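PDB 2VMB: type II secretion system protein F from Vibrio cholerae, which probably serves in the inner membrane complex of the type II secretion system, which exports proteases and toxins such as cholera toxin from the periplasm. Local coordinates for residues D13-T18 against Y102-Q107. Sequence-based numbering, arbitrary orientation. Where two conformers were deposited one is given.
Sequences DLALIT and YAENRQ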
ATOM      1  N   ASP A  13      -1.164  -5.275   7.419  1.00 32.03           N
ATOM      2  CA  ASP A  13      -1.012  -3.809   7.356  1.00 32.37           C
ATOM      3  C   ASP A  13      -1.099  -3.295   5.912  1.00 32.13           C
ATOM      4  O   ASP A  13      -1.722  -2.242   5.656  1.00 31.34           O
ATOM      5  CB  ASP A  13       0.307  -3.353   8.011  1.00 32.32           C
ATOM      6  CG  ASP A  13       0.314  -3.510   9.547  1.00 35.30           C
ATOM      7  OD1 ASP A  13      -0.752  -3.673  10.178  1.00 38.02           O
ATOM      8  OD2 ASP A  13       1.416  -3.471  10.142  1.00 38.57           O
ATOM      9  N   LEU A  14      -0.461  -4.014   4.975  1.00 32.31           N
ATOM     10  CA  LEU A  14      -0.535  -3.634   3.555  1.00 32.33           C
ATOM     11  C   LEU A  14      -1.956  -3.841   3.042  1.00 32.21           C
ATOM     12  O   LEU A  14      -2.467  -3.010   2.277  1.00 32.10           O
ATOM     13  CB  LEU A  14       0.456  -4.417   2.692  1.00 32.05           C
ATOM     14  CG  LEU A  14       0.445  -4.110   1.188  1.00 32.33           C
ATOM     15  CD1 LEU A  14       0.795  -2.627   0.910  1.00 29.87           C
ATOM     16  CD2 LEU A  14       1.415  -5.068   0.460  1.00 32.32           C
ATOM     17  N   ALA A  15      -2.584  -4.938   3.467  1.00 32.11           N
ATOM     18  CA  ALA A  15      -3.966  -5.245   3.051  1.00 32.14           C
ATOM     19  C   ALA A  15      -4.936  -4.138   3.480  1.00 31.80           C
ATOM     20  O   ALA A  15      -5.754  -3.684   2.678  1.00 31.76           O
ATOM     21  CB  ALA A  15      -4.442  -6.631   3.579  1.00 31.70           C
ATOM     22  N   LEU A  16      -4.807  -3.674   4.718  1.00 31.91           N
ATOM     23  CA  LEU A  16      -5.647  -2.584   5.213  1.00 31.80           C
ATOM     24  C   LEU A  16      -5.489  -1.262   4.441  1.00 31.19           C
ATOM     25  O   LEU A  16      -6.488  -0.717   3.979  1.00 30.04           O
ATOM     26  CB  LEU A  16      -5.425  -2.335   6.718  1.00 31.67           C
ATOM     27  CG  LEU A  16      -6.309  -1.285   7.389  1.00 31.96           C
ATOM     28  CD1 LEU A  16      -7.769  -1.633   7.184  1.00 30.70           C
ATOM     29  CD2 LEU A  16      -5.958  -1.149   8.910  1.00 32.55           C
ATOM     30  N   ILE A  17      -4.267  -0.742   4.323  1.00 31.83           N
ATOM     31  CA  ILE A  17      -4.066   0.540   3.626  1.00 32.28           C
ATOM     32  C   ILE A  17      -4.424   0.483   2.118  1.00 32.62           C
ATOM     33  O   ILE A  17      -4.919   1.493   1.564  1.00 31.94           O
ATOM     34  CB  ILE A  17      -2.650   1.173   3.856  1.00 32.16           C
ATOM     35  CG1 ILE A  17      -1.509   0.340   3.247  1.00 31.13           C
ATOM     36  CG2 ILE A  17      -2.401   1.435   5.375  1.00 30.29           C
ATOM     37  CD1 ILE A  17      -0.064   1.008   3.388  1.00 32.64           C
ATOM     38  N   THR A  18      -4.187  -0.672   1.475  1.00 32.14           N
ATOM     39  CA  THR A  18      -4.528  -0.831   0.063  1.00 32.54           C
ATOM     40  C   THR A  18      -6.065  -0.863  -0.105  1.00 32.45           C
ATOM     41  O   THR A  18      -6.611  -0.248  -1.045  1.00 32.35           O
ATOM     42  CB  THR A  18      -3.832  -2.055  -0.609  1.00 33.05           C
ATOM     43  OG1 THR A  18      -2.394  -1.923  -0.542  1.00 34.37           O
ATOM     44  CG2 THR A  18      -4.199  -2.139  -2.085  1.00 32.55           C
ATOM     45  N   TYR A 102      -5.712  -8.434  -4.245  1.00 32.06           N
ATOM     46  CA  TYR A 102      -4.423  -9.102  -4.183  1.00 32.30           C
ATOM     47  C   TYR A 102      -3.816  -9.089  -2.773  1.00 31.62           C
ATOM     48  O   TYR A 102      -3.364 -10.136  -2.286  1.00 30.97           O
ATOM     49  CB  TYR A 102      -3.447  -8.468  -5.179  1.00 32.68           C
ATOM     50  CG  TYR A 102      -2.038  -8.973  -5.026  1.00 34.23           C
ATOM     51  CD1 TYR A 102      -1.645 -10.158  -5.618  1.00 34.29           C
ATOM     52  CD2 TYR A 102      -1.101  -8.277  -4.255  1.00 35.32           C
ATOM     53  CE1 TYR A 102      -0.360 -10.636  -5.477  1.00 35.76           C
ATOM     54  CE2 TYR A 102       0.198  -8.755  -4.100  1.00 35.32           C
ATOM     55  CZ  TYR A 102       0.558  -9.936  -4.713  1.00 35.09           C
ATOM     56  OH  TYR A 102       1.845 -10.429  -4.596  1.00 36.35           O
ATOM     57  N   ALA A 103      -3.782  -7.916  -2.137  1.00 31.27           N
ATOM     58  CA  ALA A 103      -3.151  -7.768  -0.809  1.00 31.27           C
ATOM     59  C   ALA A 103      -3.915  -8.595   0.260  1.00 31.61           C
ATOM     60  O   ALA A 103      -3.294  -9.186   1.149  1.00 31.92           O
ATOM     61  CB  ALA A 103      -3.043  -6.281  -0.400  1.00 31.02           C
ATOM     62  N   GLU A 104      -5.244  -8.634   0.131  1.00 31.81           N
ATOM     63  CA  GLU A 104      -6.105  -9.412   1.032  0.50 31.87           C
ATOM     64  C   GLU A 104      -5.870 -10.920   0.846  1.00 32.20           C
ATOM     65  O   GLU A 104      -5.762 -11.647   1.831  1.00 31.78           O
ATOM     66  CB  GLU A 104      -7.595  -9.049   0.859  0.50 31.83           C
ATOM     67  CG  GLU A 104      -8.147  -8.074   1.928  0.50 31.95           C
ATOM     68  CD  GLU A 104      -9.424  -7.336   1.493  0.50 30.85           C
ATOM     69  OE1 GLU A 104     -10.226  -7.916   0.733  0.50 31.62           O
ATOM     70  OE2 GLU A 104      -9.637  -6.181   1.914  0.50 24.83           O
ATOM     71  N   ASN A 105      -5.769 -11.376  -0.407  1.00 32.03           N
ATOM     72  CA  ASN A 105      -5.463 -12.793  -0.682  1.00 32.39           C
ATOM     73  C   ASN A 105      -4.059 -13.199  -0.195  1.00 32.15           C
ATOM     74  O   ASN A 105      -3.896 -14.286   0.366  1.00 31.19           O
ATOM     75  CB  ASN A 105      -5.682 -13.121  -2.162  1.00 32.47           C
ATOM     76  CG  ASN A 105      -7.173 -13.262  -2.524  1.00 34.68           C
ATOM     77  OD1 ASN A 105      -7.615 -12.835  -3.604  1.00 38.06           O
ATOM     78  ND2 ASN A 105      -7.946 -13.878  -1.630  1.00 34.65           N
ATOM     79  N   ARG A 106      -3.073 -12.306  -0.365  1.00 31.92           N
ATOM     80  CA  ARG A 106      -1.726 -12.484   0.166  1.00 32.62           C
ATOM     81  C   ARG A 106      -1.721 -12.602   1.701  1.00 31.84           C
ATOM     82  O   ARG A 106      -1.032 -13.470   2.236  1.00 32.12           O
ATOM     83  CB  ARG A 106      -0.807 -11.317  -0.240  1.00 32.26           C
ATOM     84  CG  ARG A 106       0.593 -11.367   0.326  1.00 34.20           C
ATOM     85  CD  ARG A 106       1.516 -10.435  -0.468  1.00 33.30           C
ATOM     86  NE  ARG A 106       2.789 -10.091   0.174  1.00 35.08           N
ATOM     87  CZ  ARG A 106       2.999  -9.025   0.962  1.00 35.35           C
ATOM     88  NH1 ARG A 106       2.000  -8.205   1.289  1.00 34.08           N
ATOM     89  NH2 ARG A 106       4.210  -8.801   1.462  1.00 33.54           N
ATOM     90  N   GLN A 107      -2.479 -11.747   2.382  1.00 31.42           N
ATOM     91  CA  GLN A 107      -2.535 -11.783   3.840  1.00 31.80           C
ATOM     92  C   GLN A 107      -3.095 -13.116   4.329  1.00 31.32           C
ATOM     93  O   GLN A 107      -2.513 -13.739   5.218  1.00 30.96           O
ATOM     94  CB  GLN A 107      -3.340 -10.630   4.412  1.00 31.91           C
ATOM     95  CG  GLN A 107      -3.396 -10.630   5.926  1.00 33.42           C
ATOM     96  CD  GLN A 107      -4.514 -11.468   6.493  1.00 35.36           C
ATOM     97  OE1 GLN A 107      -5.596 -11.551   5.914  1.00 38.95           O
ATOM     98  NE2 GLN A 107      -4.265 -12.087   7.647  1.00 38.90           N
TER
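Ala15 and Ala103 meet where two antiparallel helices run close together, a worked example of how small side chains let backbones approach. Their CA atoms are 4.7 Å apart, and the local axes come within 8.2 Å at an angle of 158°. Each methyl presses on the other helix's main chain: Ala103 CB lies 3.7 Å from Ala15 CA, while Ala15 CB rests against Ala103 O and the start of Glu104, with Gln107 CB beside it. The two methyls themselves are 4.2 Å apart.

Larger side chains extend this packing to one side. With chi1 at 179°, Leu14 CG lies beside its own carbonyl carbon and approaches Ala103 CB at 4.4 Å; Thr18 contributes its CB to the same methyl. Leu14 also touches Phe75 in a loop, and both Leu14 and Thr18 touch Phe79, so helix 77-89 packs against this flank.

The Thr18 hydroxyl serves its own helix. Thr18 OG1 donates to Leu14 O at 3.0 Å, tilted 34° from the carbonyl plane, and Thr18 N binds this oxygen from the opposite face, so two bonds grip it. Other polar side chains reach over: Arg106, extended from CG to NE, crosses the Leu14 side chain at about a right angle, bringing NH1 to 3.3 Å from Leu14 CD2 in an oblique contact. Glu104 OE2 forms a salt bridge with Arg19 NE, just beyond Thr18 on helix 11-26.

Helix 92-121 also carries the calcium ligands Glu97 and Asp101. In this all-helical, probably cytoplasmic domain of a longer membrane protein, the close antiparallel packing on alanines resembles an Alacoil in its axis separation.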